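Putative secreted protein (Pseudomonas aeruginosa, PDB 3NPD) is of unknown function but is probably a secreted, quorum-sensing-regulated protein, possibly a virulence factor, of a Pseudomonas-specific family. Local coordinates at residues T77-L82 / L89-T94. Sequence-based numbering, arbitrary orientation.
Sequences TGYRQL and LTYSFT
Tyr79 and Tyr91 both hold CG anti to their own carbonyl carbon, with chi1 of -67° and -73°; with these torsions the two side chains approach from opposite directions and their phenol ends come near each other, while Leu89 crosses the Tyr79 side chain at about a right angle. Leu89 lies over one face of the Tyr79 ring: its CD1 sits 4.0 Å from the ring centroid and only 6° off the normal, a CH-pi contact centred on the ring. The branch carbon follows at the near end of the same ring, Leu89 CG being 4.0 Å from Tyr79 CG. Leu89 CD2, the other methyl, lies 4.4 Å from Leu82 CD1, a looser apolar touch. At the far end of the ring, Tyr91 OH meets Tyr79 CE2 obliquely at 3.5 Å. The hydroxyls themselves are joined through one water, 2.7 Å from Tyr79 OH and 2.6 Å from Tyr91 OH, so a polar bridge borders the apolar contact. Leu13 and Val16 of helix 4-21 pack on Leu82, whereas Leu69 and Val73 of helix 62-74 pack on Tyr91, beside which lies 3-cyclohexyl-1-propylsulfonic acid, probably from the crystallisation liquor. Short helix 77-83 thus docks through Tyr79 and Leu82 against the start of strand 88-95, to which it leads in sequence, at one end of this strand of the mixed sheet in an alpha+beta fold.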
loop_
_atom_site.group_PDB
_atom_site.type_symbol
_atom_site.label_atom_id
_atom_site.label_comp_id
_atom_site.label_asym_id
_atom_site.label_seq_id
_atom_site.Cartn_x
_atom_site.Cartn_y
_atom_site.Cartn_z
ATOM N N THR A 77 -2.465 11.073 8.589
ATOM C CA THR A 77 -2.447 10.998 10.058
ATOM C C THR A 77 -2.622 9.588 10.561
ATOM O O THR A 77 -1.908 9.176 11.464
ATOM C CB THR A 77 -3.535 11.912 10.692
ATOM O OG1 THR A 77 -3.377 13.231 10.200
ATOM C CG2 THR A 77 -3.416 11.939 12.209
ATOM N N GLY A 78 -3.577 8.859 9.983
ATOM C CA GLY A 78 -3.835 7.474 10.374
ATOM C C GLY A 78 -2.687 6.537 10.022
ATOM O O GLY A 78 -2.350 5.659 10.812
ATOM N N TYR A 79 -2.090 6.713 8.840
ATOM C CA TYR A 79 -0.929 5.879 8.493
ATOM C C TYR A 79 0.251 6.163 9.390
ATOM O O TYR A 79 0.961 5.220 9.770
ATOM C CB TYR A 79 -0.549 5.967 7.007
ATOM C CG TYR A 79 -1.550 5.397 6.027
ATOM C CD1 TYR A 79 -2.591 4.529 6.430
ATOM C CD2 TYR A 79 -1.474 5.725 4.664
ATOM C CE1 TYR A 79 -3.507 4.002 5.514
ATOM C CE2 TYR A 79 -2.404 5.158 3.714
ATOM C CZ TYR A 79 -3.422 4.314 4.183
ATOM O OH TYR A 79 -4.356 3.763 3.338
ATOM N N ARG A 80 0.466 7.432 9.749
ATOM C CA ARG A 80 1.557 7.816 10.627
ATOM C C ARG A 80 1.428 7.088 11.985
ATOM O O ARG A 80 2.431 6.670 12.547
ATOM C CB ARG A 80 1.593 9.319 10.831
ATOM C CG ARG A 80 2.151 10.118 9.638
ATOM C CD ARG A 80 2.123 11.624 9.992
ATOM N NE ARG A 80 3.163 12.033 10.949
ATOM C CZ ARG A 80 4.480 12.162 10.695
ATOM N NH1 ARG A 80 5.010 11.877 9.492
ATOM N NH2 ARG A 80 5.294 12.567 11.677
ATOM N N GLN A 81 0.193 6.930 12.473
ATOM C CA GLN A 81 -0.049 6.192 13.724
ATOM C C GLN A 81 0.391 4.732 13.605
ATOM O O GLN A 81 0.865 4.151 14.587
ATOM C CB GLN A 81 -1.507 6.243 14.144
ATOM C CG GLN A 81 -1.962 7.598 14.526
ATOM C CD GLN A 81 -3.463 7.738 14.674
ATOM O OE1 GLN A 81 -4.221 6.790 14.516
ATOM N NE2 GLN A 81 -3.893 8.956 14.972
ATOM N N LEU A 82 0.161 4.134 12.427
ATOM C CA LEU A 82 0.574 2.763 12.206
ATOM C C LEU A 82 2.108 2.631 12.138
ATOM O O LEU A 82 2.701 1.744 12.757
ATOM C CB LEU A 82 -0.123 2.180 10.960
ATOM C CG LEU A 82 -1.656 2.236 10.983
ATOM C CD1 LEU A 82 -2.172 1.567 9.698
ATOM C CD2 LEU A 82 -2.268 1.570 12.228
ATOM N N LEU A 89 3.739 0.407 5.531
ATOM C CA LEU A 89 2.717 0.640 4.506
ATOM C C LEU A 89 3.321 0.176 3.183
ATOM O O LEU A 89 4.350 0.665 2.762
ATOM C CB LEU A 89 2.245 2.112 4.463
ATOM C CG LEU A 89 0.838 2.366 4.985
ATOM C CD1 LEU A 89 -0.270 1.605 4.172
ATOM C CD2 LEU A 89 0.866 2.036 6.505
ATOM N N THR A 90 2.630 -0.728 2.503
ATOM C CA THR A 90 3.086 -1.279 1.234
ATOM C C THR A 90 2.052 -1.008 0.151
ATOM O O THR A 90 0.877 -1.314 0.350
ATOM C CB THR A 90 3.297 -2.789 1.343
ATOM O OG1 THR A 90 4.315 -3.003 2.318
ATOM C CG2 THR A 90 3.713 -3.420 -0.040
ATOM N N TYR A 91 2.496 -0.485 -0.986
ATOM C CA TYR A 91 1.661 -0.325 -2.180
ATOM C C TYR A 91 2.110 -1.357 -3.168
ATOM O O TYR A 91 3.271 -1.359 -3.587
ATOM C CB TYR A 91 1.795 1.063 -2.809
ATOM C CG TYR A 91 1.108 2.025 -1.957
ATOM C CD1 TYR A 91 -0.271 2.234 -2.117
ATOM C CD2 TYR A 91 1.756 2.630 -0.899
ATOM C CE1 TYR A 91 -0.978 3.043 -1.270
ATOM C CE2 TYR A 91 1.061 3.473 -0.042
ATOM C CZ TYR A 91 -0.312 3.689 -0.244
ATOM O OH TYR A 91 -1.034 4.524 0.576
ATOM N N SER A 92 1.187 -2.230 -3.574
ATOM C CA SER A 92 1.444 -3.260 -4.576
ATOM C C SER A 92 0.585 -2.984 -5.788
ATOM O O SER A 92 -0.636 -3.180 -5.769
ATOM C CB SER A 92 1.207 -4.664 -3.989
ATOM O OG SER A 92 1.292 -5.659 -4.990
ATOM N N PHE A 93 1.235 -2.520 -6.845
ATOM C CA PHE A 93 0.566 -2.257 -8.141
ATOM C C PHE A 93 0.856 -3.391 -9.082
ATOM O O PHE A 93 2.024 -3.809 -9.248
ATOM C CB PHE A 93 1.103 -0.986 -8.777
ATOM C CG PHE A 93 0.794 0.274 -8.032
ATOM C CD1 PHE A 93 1.655 0.735 -7.017
ATOM C CD2 PHE A 93 -0.328 1.057 -8.364
ATOM C CE1 PHE A 93 1.367 1.927 -6.339
ATOM C CE2 PHE A 93 -0.603 2.238 -7.671
ATOM C CZ PHE A 93 0.234 2.657 -6.669
ATOM N N THR A 94 -0.189 -3.908 -9.720
ATOM C CA THR A 94 -0.081 -4.955 -10.738
ATOM C C THR A 94 -0.852 -4.522 -11.993
ATOM O O THR A 94 -1.694 -3.644 -11.927
ATOM C CB THR A 94 -0.592 -6.291 -10.174
ATOM O OG1 THR A 94 -1.975 -6.169 -9.848
ATOM C CG2 THR A 94 0.249 -6.705 -8.920
HETATM O O HOH W 1 -3.591 3.868 0.721
#